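Local coordinates for protein TRAS1 ORF2p (Bombyx mori, PDB 1WDU) that probably nicks telomeric-repeat DNA, as the N-terminal endonuclease domain of a telomere-specific non-LTR retrotransposon protein, at residues I51-V56 against T80-I85; Q72-G77 against T101-V106; N26-K31 against S232-M237. The protein carries 1 engineered substitution. All blocks are in the same frame, centred on the assembly; numbering follows the deposited sequence.

Contacts 1 and 3 sit at strand ends of the six-stranded sheet of an alpha/beta sandwich, and contact 2 bridges to the other sheet. Contact 1 joins strands 48-52 and 83-87. Contact 3 joins the loops at neighbouring ends of strands 20-26 and 237-241. Contact 2 passes from the loop after strand 69-72 to the turn that leads into strand 105-111 of the second sheet. The centres of contacts 1 and 2 are about 8 Å apart, those of 1 and 3 about 10 Å, and those of 2 and 3 about 18 Å. Along the chain, contact 3 encloses the other two, whose segments alternate. The bound phosphate lies beside E53 and H234, so contacts 1 and 3 probably border the nucleic-acid cleft.

Contact 1: I51-V56 against T80-I85; sequences IQEPYV and TVKAAI
I51 O is held from several directions. A84 N donates to I51 O at 3.0 Å, almost straight at its hydrogen (167°) but from well above the carbonyl plane. A83 CA adds a C-H contact to the same oxygen, and S121 OG of strand 116-123 also bonds to it. The return bond, from I51 N to A84 O, is 2.9 Å. I51 and A84 thus form an antiparallel hydrogen-bonded pair, and Q52 with A83 is the non-hydrogen-bonded pair beside it. These are neighbouring inner strands, 48-52 and 83-87, of the six-stranded sheet in a DNase I-like sandwich. The pairing runs one step past the strand end, where E53 N reaches K82 O at 2.7 Å. Q52 CA makes a C-H...O contact to K82 O at 3.2 Å. Beyond it, P54 CD lies 3.0 Å from V81 O, and P54 CG lies 4.1 Å from V81 CB, the two side chains crossing at about a right angle. V81 CG1 is anti to the backbone N (chi1 179°), which puts it next to P54 CG. V81 CG2, the other branch, rests 3.9 Å from V56 O. The acidic end of E53 turns to R29, and K82 NZ pairs with E125.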
loop_
_atom_site.group_PDB
_atom_site.type_symbol
_atom_site.label_atom_id
_atom_site.label_comp_id
_atom_site.label_asym_id
_atom_site.label_seq_id
_atom_site.Cartn_x
_atom_site.Cartn_y
_atom_site.Cartn_z
ATOM N N ILE A 51 -1.332 -2.229 4.676
ATOM C CA ILE A 51 -1.232 -1.424 5.884
ATOM C C ILE A 51 0.113 -0.782 6.184
ATOM O O ILE A 51 1.162 -1.290 5.793
ATOM C CB ILE A 51 -1.575 -2.290 7.115
ATOM C CG1 ILE A 51 -2.882 -3.043 6.885
ATOM C CG2 ILE A 51 -1.679 -1.421 8.360
ATOM C CD1 ILE A 51 -3.079 -4.197 7.862
ATOM N N GLN A 52 0.056 0.337 6.904
ATOM C CA GLN A 52 1.244 1.043 7.362
ATOM C C GLN A 52 0.974 1.422 8.803
ATOM O O GLN A 52 -0.157 1.771 9.154
ATOM C CB GLN A 52 1.511 2.326 6.566
ATOM C CG GLN A 52 1.739 2.113 5.085
ATOM C CD GLN A 52 0.438 1.934 4.350
ATOM O OE1 GLN A 52 -0.477 2.742 4.506
ATOM N NE2 GLN A 52 0.343 0.882 3.543
ATOM N N GLU A 53 2.007 1.334 9.638
ATOM C CA GLU A 53 1.889 1.703 11.042
ATOM C C GLU A 53 0.799 0.949 11.805
ATOM O O GLU A 53 -0.065 1.563 12.433
ATOM C CB GLU A 53 1.614 3.203 11.153
ATOM C CG GLU A 53 2.666 4.081 10.520
ATOM C CD GLU A 53 3.768 4.449 11.482
ATOM O OE1 GLU A 53 4.654 3.603 11.745
ATOM O OE2 GLU A 53 3.740 5.591 11.988
ATOM N N PRO A 54 0.815 -0.389 11.755
ATOM C CA PRO A 54 -0.214 -1.131 12.488
ATOM C C PRO A 54 0.104 -1.086 13.979
ATOM O O PRO A 54 1.246 -0.845 14.375
ATOM C CB PRO A 54 -0.088 -2.536 11.919
ATOM C CG PRO A 54 1.381 -2.643 11.693
ATOM C CD PRO A 54 1.730 -1.309 11.059
ATOM N N TYR A 55 -0.903 -1.304 14.813
ATOM C CA TYR A 55 -0.673 -1.291 16.246
ATOM C C TYR A 55 -0.099 -2.635 16.675
ATOM O O TYR A 55 -0.614 -3.689 16.292
ATOM C CB TYR A 55 -1.980 -0.998 16.989
ATOM C CG TYR A 55 -1.962 -1.401 18.443
ATOM C CD1 TYR A 55 -2.463 -2.640 18.847
ATOM C CD2 TYR A 55 -1.416 -0.560 19.414
ATOM C CE1 TYR A 55 -2.420 -3.034 20.178
ATOM C CE2 TYR A 55 -1.365 -0.947 20.753
ATOM C CZ TYR A 55 -1.870 -2.186 21.127
ATOM O OH TYR A 55 -1.819 -2.582 22.444
ATOM N N VAL A 56 0.974 -2.595 17.462
ATOM C CA VAL A 56 1.611 -3.819 17.936
ATOM C C VAL A 56 1.843 -4.798 16.783
ATOM O O VAL A 56 2.859 -4.729 16.083
ATOM C CB VAL A 56 0.745 -4.502 19.034
ATOM C CG1 VAL A 56 1.188 -5.943 19.247
ATOM C CG2 VAL A 56 0.865 -3.726 20.336
ATOM N N THR A 80 7.914 -2.448 17.057
ATOM C CA THR A 80 7.327 -1.600 16.020
ATOM C C THR A 80 7.415 -2.141 14.593
ATOM O O THR A 80 8.496 -2.436 14.082
ATOM C CB THR A 80 7.946 -0.173 16.052
ATOM O OG1 THR A 80 7.235 0.623 17.004
ATOM C CG2 THR A 80 7.856 0.506 14.686
ATOM N N VAL A 81 6.251 -2.255 13.965
ATOM C CA VAL A 81 6.136 -2.723 12.590
ATOM C C VAL A 81 5.592 -1.540 11.800
ATOM O O VAL A 81 4.533 -1.003 12.117
ATOM C CB VAL A 81 5.167 -3.917 12.488
ATOM C CG1 VAL A 81 5.035 -4.363 11.049
ATOM C CG2 VAL A 81 5.677 -5.069 13.366
ATOM N N LYS A 82 6.323 -1.123 10.781
ATOM C CA LYS A 82 5.910 0.025 9.989
ATOM C C LYS A 82 4.997 -0.319 8.818
ATOM O O LYS A 82 4.230 0.522 8.369
ATOM C CB LYS A 82 7.153 0.772 9.500
ATOM C CG LYS A 82 8.097 1.102 10.646
ATOM C CD LYS A 82 9.318 1.865 10.195
ATOM C CE LYS A 82 10.286 2.057 11.357
ATOM N NZ LYS A 82 11.541 2.700 10.891
ATOM N N ALA A 83 5.071 -1.555 8.337
ATOM C CA ALA A 83 4.242 -1.978 7.217
ATOM C C ALA A 83 3.822 -3.442 7.313
ATOM O O ALA A 83 4.525 -4.282 7.876
ATOM C CB ALA A 83 4.970 -1.735 5.919
ATOM N N ALA A 84 2.652 -3.738 6.767
ATOM C CA ALA A 84 2.149 -5.094 6.794
ATOM C C ALA A 84 1.107 -5.311 5.717
ATOM O O ALA A 84 0.530 -4.367 5.175
ATOM C CB ALA A 84 1.560 -5.406 8.155
ATOM N N ILE A 85 0.878 -6.577 5.406
ATOM C CA ILE A 85 -0.114 -6.930 4.419
ATOM C C ILE A 85 -1.057 -7.961 5.039
ATOM O O ILE A 85 -0.631 -9.034 5.472
ATOM C CB ILE A 85 0.550 -7.486 3.146
ATOM C CG1 ILE A 85 1.372 -6.374 2.475
ATOM C CG2 ILE A 85 -0.508 -8.031 2.204
ATOM C CD1 ILE A 85 2.137 -6.798 1.221
#

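Contact 2: Q72-G77 against T101-V106; sequences QSTAQG and TTNNIV
Q76 bends at chi2 (-60°), and N103 sets CG anti to its own carbonyl carbon (chi1 -63°). These two turns bring the amides together: Q76 NE2 donates to N103 OD1 at 2.7 Å. The amide planes stand 76° apart, so they meet steeply and do not stack. N103 follows T102, whose OG1 accepts from N104 N in an ST turn and from I105 N in an ST motif, just before strand 105-111. T102 OG1 also bonds to Q136 of helix 131-142. The partner loop follows strand 69-72, so the contact joins the two sheets of the sandwich. T74 N bonds to T102 O at 2.7 Å. S73 CB packs tightly on the same oxygen. T74 CB sits 3.3 Å from N103 ND2, against the amide. Were N103 an alanine, Q76 NE2 would probably be left with little beyond its weak bond to T74 O, and T74 would lose the amide it packs on. A water bridges S73 OG (2.8 Å) and N103 O (2.6 Å), linking both segments. S73 OG also bonds to A83 O of the neighbouring strand. At the far end V106 CG2 rests 3.6 Å from Q72 O.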
loop_
_atom_site.group_PDB
_atom_site.type_symbol
_atom_site.label_atom_id
_atom_site.label_comp_id
_atom_site.label_asym_id
_atom_site.label_seq_id
_atom_site.Cartn_x
_atom_site.Cartn_y
_atom_site.Cartn_z
ATOM N N GLN A 72 4.213 -9.134 8.078
ATOM C CA GLN A 72 4.813 -7.892 8.515
ATOM C C GLN A 72 6.228 -7.639 8.049
ATOM O O GLN A 72 6.957 -8.552 7.662
ATOM C CB GLN A 72 4.789 -7.838 10.037
ATOM C CG GLN A 72 3.439 -8.170 10.631
ATOM C CD GLN A 72 3.442 -8.097 12.144
ATOM O OE1 GLN A 72 4.313 -8.664 12.796
ATOM N NE2 GLN A 72 2.460 -7.406 12.708
ATOM N N SER A 73 6.599 -6.366 8.097
ATOM C CA SER A 73 7.932 -5.935 7.740
ATOM C C SER A 73 8.770 -6.191 8.993
ATOM O O SER A 73 8.225 -6.414 10.077
ATOM C CB SER A 73 7.917 -4.444 7.402
ATOM O OG SER A 73 7.400 -3.685 8.484
ATOM N N THR A 74 10.087 -6.158 8.845
ATOM C CA THR A 74 10.993 -6.396 9.963
ATOM C C THR A 74 10.631 -5.568 11.190
ATOM O O THR A 74 10.562 -4.339 11.123
ATOM C CB THR A 74 12.433 -6.066 9.570
ATOM O OG1 THR A 74 12.730 -6.691 8.316
ATOM C CG2 THR A 74 13.399 -6.576 10.634
ATOM N N ALA A 75 10.417 -6.247 12.314
ATOM C CA ALA A 75 10.058 -5.576 13.557
ATOM C C ALA A 75 11.255 -4.891 14.201
ATOM O O ALA A 75 12.391 -5.334 14.052
ATOM C CB ALA A 75 9.446 -6.576 14.534
ATOM N N GLN A 76 10.979 -3.808 14.922
ATOM C CA GLN A 76 12.011 -3.040 15.609
ATOM C C GLN A 76 12.137 -3.555 17.043
ATOM O O GLN A 76 11.289 -4.321 17.512
ATOM C CB GLN A 76 11.640 -1.554 15.630
ATOM C CG GLN A 76 11.126 -1.012 14.306
ATOM C CD GLN A 76 12.131 -1.153 13.186
ATOM O OE1 GLN A 76 13.196 -0.533 13.208
ATOM N NE2 GLN A 76 11.801 -1.976 12.196
ATOM N N GLY A 77 13.188 -3.123 17.735
ATOM C CA GLY A 77 13.410 -3.548 19.108
ATOM C C GLY A 77 12.184 -3.506 20.009
ATOM O O GLY A 77 11.920 -4.457 20.746
ATOM N N THR A 101 11.589 -8.243 1.982
ATOM C CA THR A 101 10.975 -7.517 3.077
ATOM C C THR A 101 12.017 -6.888 3.990
ATOM O O THR A 101 13.034 -7.505 4.312
ATOM C CB THR A 101 10.063 -8.448 3.901
ATOM O OG1 THR A 101 10.865 -9.417 4.588
ATOM C CG2 THR A 101 9.083 -9.165 2.982
ATOM N N THR A 102 11.749 -5.652 4.400
ATOM C CA THR A 102 12.649 -4.906 5.272
ATOM C C THR A 102 11.862 -4.282 6.417
ATOM O O THR A 102 10.735 -4.689 6.714
ATOM C CB THR A 102 13.337 -3.762 4.509
ATOM O OG1 THR A 102 12.359 -2.760 4.178
ATOM C CG2 THR A 102 13.989 -4.287 3.228
ATOM N N ASN A 103 12.463 -3.283 7.051
ATOM C CA ASN A 103 11.826 -2.582 8.157
ATOM C C ASN A 103 10.827 -1.552 7.642
ATOM O O ASN A 103 10.050 -0.999 8.422
ATOM C CB ASN A 103 12.882 -1.872 9.015
ATOM C CG ASN A 103 13.858 -2.841 9.674
ATOM O OD1 ASN A 103 13.976 -2.877 10.899
ATOM N ND2 ASN A 103 14.564 -3.629 8.861
ATOM N N ASN A 104 10.845 -1.298 6.334
ATOM C CA ASN A 104 9.942 -0.315 5.734
ATOM C C ASN A 104 9.000 -0.883 4.683
ATOM O O ASN A 104 7.988 -0.260 4.355
ATOM C CB ASN A 104 10.738 0.836 5.111
ATOM C CG ASN A 104 11.482 1.656 6.143
ATOM O OD1 ASN A 104 12.634 1.365 6.479
ATOM N ND2 ASN A 104 10.816 2.683 6.671
ATOM N N ILE A 105 9.335 -2.045 4.128
ATOM C CA ILE A 105 8.467 -2.647 3.130
ATOM C C ILE A 105 8.278 -4.136 3.363
ATOM O O ILE A 105 9.159 -4.822 3.914
ATOM C CB ILE A 105 8.986 -2.464 1.666
ATOM C CG1 ILE A 105 10.116 -3.448 1.382
ATOM C CG2 ILE A 105 9.437 -1.019 1.417
ATOM C CD1 ILE A 105 10.477 -3.522 -0.090
ATOM N N VAL A 106 7.104 -4.620 2.970
ATOM C CA VAL A 106 6.790 -6.030 3.081
ATOM C C VAL A 106 6.242 -6.410 1.702
ATOM O O VAL A 106 5.381 -5.725 1.132
ATOM C CB VAL A 106 5.774 -6.316 4.236
ATOM C CG1 VAL A 106 4.427 -5.676 3.948
ATOM C CG2 VAL A 106 5.640 -7.831 4.445
HETATM O O HOH W 1 9.097 -2.466 10.283
#

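Contact 3: N26-K31 against S232-M237; sequences NLQRKK and SDHNGM. With PO4 (phosphate ion), chain C.
H234 faces N26 from its CB onward. H234 CB lies 3.4 Å from N26 O. H234 CG comes next, 3.7 Å from N26 CB, which stands over one face of the ring in a CH-pi contact. Further out, the amide of N26 is stacked on the ring, its plane only 14° from the ring plane. H234 CD2 has Q28 OE1 at 3.2 Å, and the Q28 amide stands nearly perpendicular to the ring. At the tip, H234 NE2 donates to O2 of the bound phosphate at 2.8 Å (156° at the hydrogen), with the oxygen near the ring plane. H234 ND1 has two weak partners, T193 O and D208 OD1, which probably help fix the ring's rotation. N26 is positioned in turn. Its CG is anti to the backbone N (chi1 177°), which carries the amide over the H234 ring. N26 OD1 accepts from Q28 N at 2.9 Å, an Asx turn. It leads into the type I' turn from L27 to K30. Nearer the main chain, S232 OG lies 3.0 Å from N26 O and also near L27 O, its one weak bond undecided between them. K30 lies extended alongside S232, with its CD 3.3 Å from S232 CB and its NZ bonded to S231 O. The sequence S232-D233-H234 is the C-terminal signature motif of DNase I-like endonucleases. The phosphate is probably from the crystallisation liquor. Y123 OH also bonds to it, so H234 and Y123 form an anion site, consistent with a place for a backbone phosphate of the nucleic acid.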
loop_
_atom_site.group_PDB
_atom_site.type_symbol
_atom_site.label_atom_id
_atom_site.label_comp_id
_atom_site.label_asym_id
_atom_site.label_seq_id
_atom_site.Cartn_x
_atom_site.Cartn_y
_atom_site.Cartn_z
ATOM N N ASN A 26 -3.051 3.822 6.513
ATOM C CA ASN A 26 -2.026 4.079 7.505
ATOM C C ASN A 26 -2.803 4.245 8.805
ATOM O O ASN A 26 -3.459 5.256 9.023
ATOM C CB ASN A 26 -1.262 5.367 7.190
ATOM C CG ASN A 26 -0.233 5.704 8.261
ATOM O OD1 ASN A 26 -0.333 5.234 9.398
ATOM N ND2 ASN A 26 0.754 6.521 7.909
ATOM N N LEU A 27 -2.721 3.232 9.653
ATOM C CA LEU A 27 -3.415 3.186 10.931
ATOM C C LEU A 27 -2.825 4.037 12.043
ATOM O O LEU A 27 -3.488 4.289 13.057
ATOM C CB LEU A 27 -3.480 1.735 11.394
ATOM C CG LEU A 27 -4.556 0.843 10.768
ATOM C CD1 LEU A 27 -5.036 1.411 9.445
ATOM C CD2 LEU A 27 -3.995 -0.569 10.612
ATOM N N GLN A 28 -1.578 4.463 11.861
ATOM C CA GLN A 28 -0.876 5.283 12.846
ATOM C C GLN A 28 -0.746 4.661 14.239
ATOM O O GLN A 28 -0.700 5.372 15.238
ATOM C CB GLN A 28 -1.538 6.660 12.956
ATOM C CG GLN A 28 -1.213 7.568 11.778
ATOM C CD GLN A 28 -1.581 9.022 12.020
ATOM O OE1 GLN A 28 -1.116 9.915 11.307
ATOM N NE2 GLN A 28 -2.423 9.267 13.020
ATOM N N ARG A 29 -0.678 3.335 14.297
ATOM C CA ARG A 29 -0.539 2.618 15.562
ATOM C C ARG A 29 -1.751 2.739 16.484
ATOM O O ARG A 29 -1.652 2.442 17.676
ATOM C CB ARG A 29 0.702 3.104 16.322
ATOM C CG ARG A 29 2.005 3.052 15.540
ATOM C CD ARG A 29 3.190 3.191 16.482
ATOM N NE ARG A 29 4.448 3.430 15.779
ATOM C CZ ARG A 29 4.741 4.559 15.139
ATOM N NH1 ARG A 29 3.863 5.557 15.112
ATOM N NH2 ARG A 29 5.912 4.696 14.528
ATOM N N LYS A 30 -2.886 3.177 15.948
ATOM C CA LYS A 30 -4.098 3.325 16.754
ATOM C C LYS A 30 -4.880 2.017 16.887
ATOM O O LYS A 30 -5.376 1.477 15.893
ATOM C CB LYS A 30 -5.016 4.397 16.154
ATOM C CG LYS A 30 -4.511 5.825 16.272
ATOM C CD LYS A 30 -5.548 6.804 15.727
ATOM C CE LYS A 30 -5.129 8.262 15.928
ATOM N NZ LYS A 30 -6.154 9.234 15.424
ATOM N N LYS A 31 -4.995 1.522 18.120
ATOM C CA LYS A 31 -5.716 0.283 18.408
ATOM C C LYS A 31 -7.112 0.325 17.799
ATOM O O LYS A 31 -7.612 -0.672 17.289
ATOM C CB LYS A 31 -5.839 0.084 19.920
ATOM C CG LYS A 31 -4.530 0.233 20.684
ATOM C CD LYS A 31 -4.717 -0.010 22.183
ATOM C CE LYS A 31 -3.443 0.315 22.959
ATOM N NZ LYS A 31 -3.506 -0.097 24.393
ATOM N N SER A 232 -7.520 8.192 11.932
ATOM C CA SER A 232 -6.159 8.359 12.423
ATOM C C SER A 232 -5.416 9.361 11.547
ATOM O O SER A 232 -4.309 9.091 11.077
ATOM C CB SER A 232 -5.419 7.012 12.419
ATOM O OG SER A 232 -5.183 6.545 11.101
ATOM N N ASP A 233 -6.037 10.516 11.327
ATOM C CA ASP A 233 -5.451 11.574 10.505
ATOM C C ASP A 233 -5.257 11.152 9.054
ATOM O O ASP A 233 -5.135 11.998 8.170
ATOM C CB ASP A 233 -4.106 12.024 11.083
ATOM C CG ASP A 233 -4.258 12.830 12.357
ATOM O OD1 ASP A 233 -3.223 13.284 12.890
ATOM O OD2 ASP A 233 -5.407 13.010 12.821
ATOM N N HIS A 234 -5.218 9.845 8.817
ATOM C CA HIS A 234 -5.045 9.312 7.474
ATOM C C HIS A 234 -6.352 8.710 6.987
ATOM O O HIS A 234 -7.066 8.065 7.752
ATOM C CB HIS A 234 -3.954 8.233 7.463
ATOM C CG HIS A 234 -2.563 8.775 7.361
ATOM N ND1 HIS A 234 -2.048 9.284 6.188
ATOM C CD2 HIS A 234 -1.579 8.891 8.284
ATOM C CE1 HIS A 234 -0.807 9.689 6.392
ATOM N NE2 HIS A 234 -0.498 9.462 7.657
ATOM N N ASN A 235 -6.663 8.933 5.715
ATOM C CA ASN A 235 -7.876 8.386 5.130
ATOM C C ASN A 235 -7.569 7.111 4.358
ATOM O O ASN A 235 -6.607 7.050 3.584
ATOM C CB ASN A 235 -8.531 9.399 4.192
ATOM C CG ASN A 235 -9.083 10.595 4.931
ATOM O OD1 ASN A 235 -9.409 10.507 6.118
ATOM N ND2 ASN A 235 -9.206 11.718 4.235
ATOM N N GLY A 236 -8.385 6.088 4.580
ATOM C CA GLY A 236 -8.184 4.835 3.882
ATOM C C GLY A 236 -8.487 4.978 2.399
ATOM O O GLY A 236 -9.147 5.934 1.969
ATOM N N MET A 237 -7.979 4.031 1.613
ATOM C CA MET A 237 -8.193 4.018 0.176
ATOM C C MET A 237 -8.646 2.629 -0.236
ATOM O O MET A 237 -8.472 1.657 0.515
ATOM C CB MET A 237 -6.912 4.408 -0.555
ATOM C CG MET A 237 -6.623 5.886 -0.448
ATOM S SD MET A 237 -4.870 6.290 -0.533
ATOM C CE MET A 237 -4.374 5.925 1.171
HETATM P P PO4 C . 2.902 9.392 9.702
HETATM O O1 PO4 C . 3.832 10.207 10.669
HETATM O O2 PO4 C . 1.540 10.018 9.502
HETATM O O3 PO4 C . 3.654 9.010 8.416
HETATM O O4 PO4 C . 2.675 8.055 10.435
HETATM O O HOH W 2 -3.718 5.845 4.678
#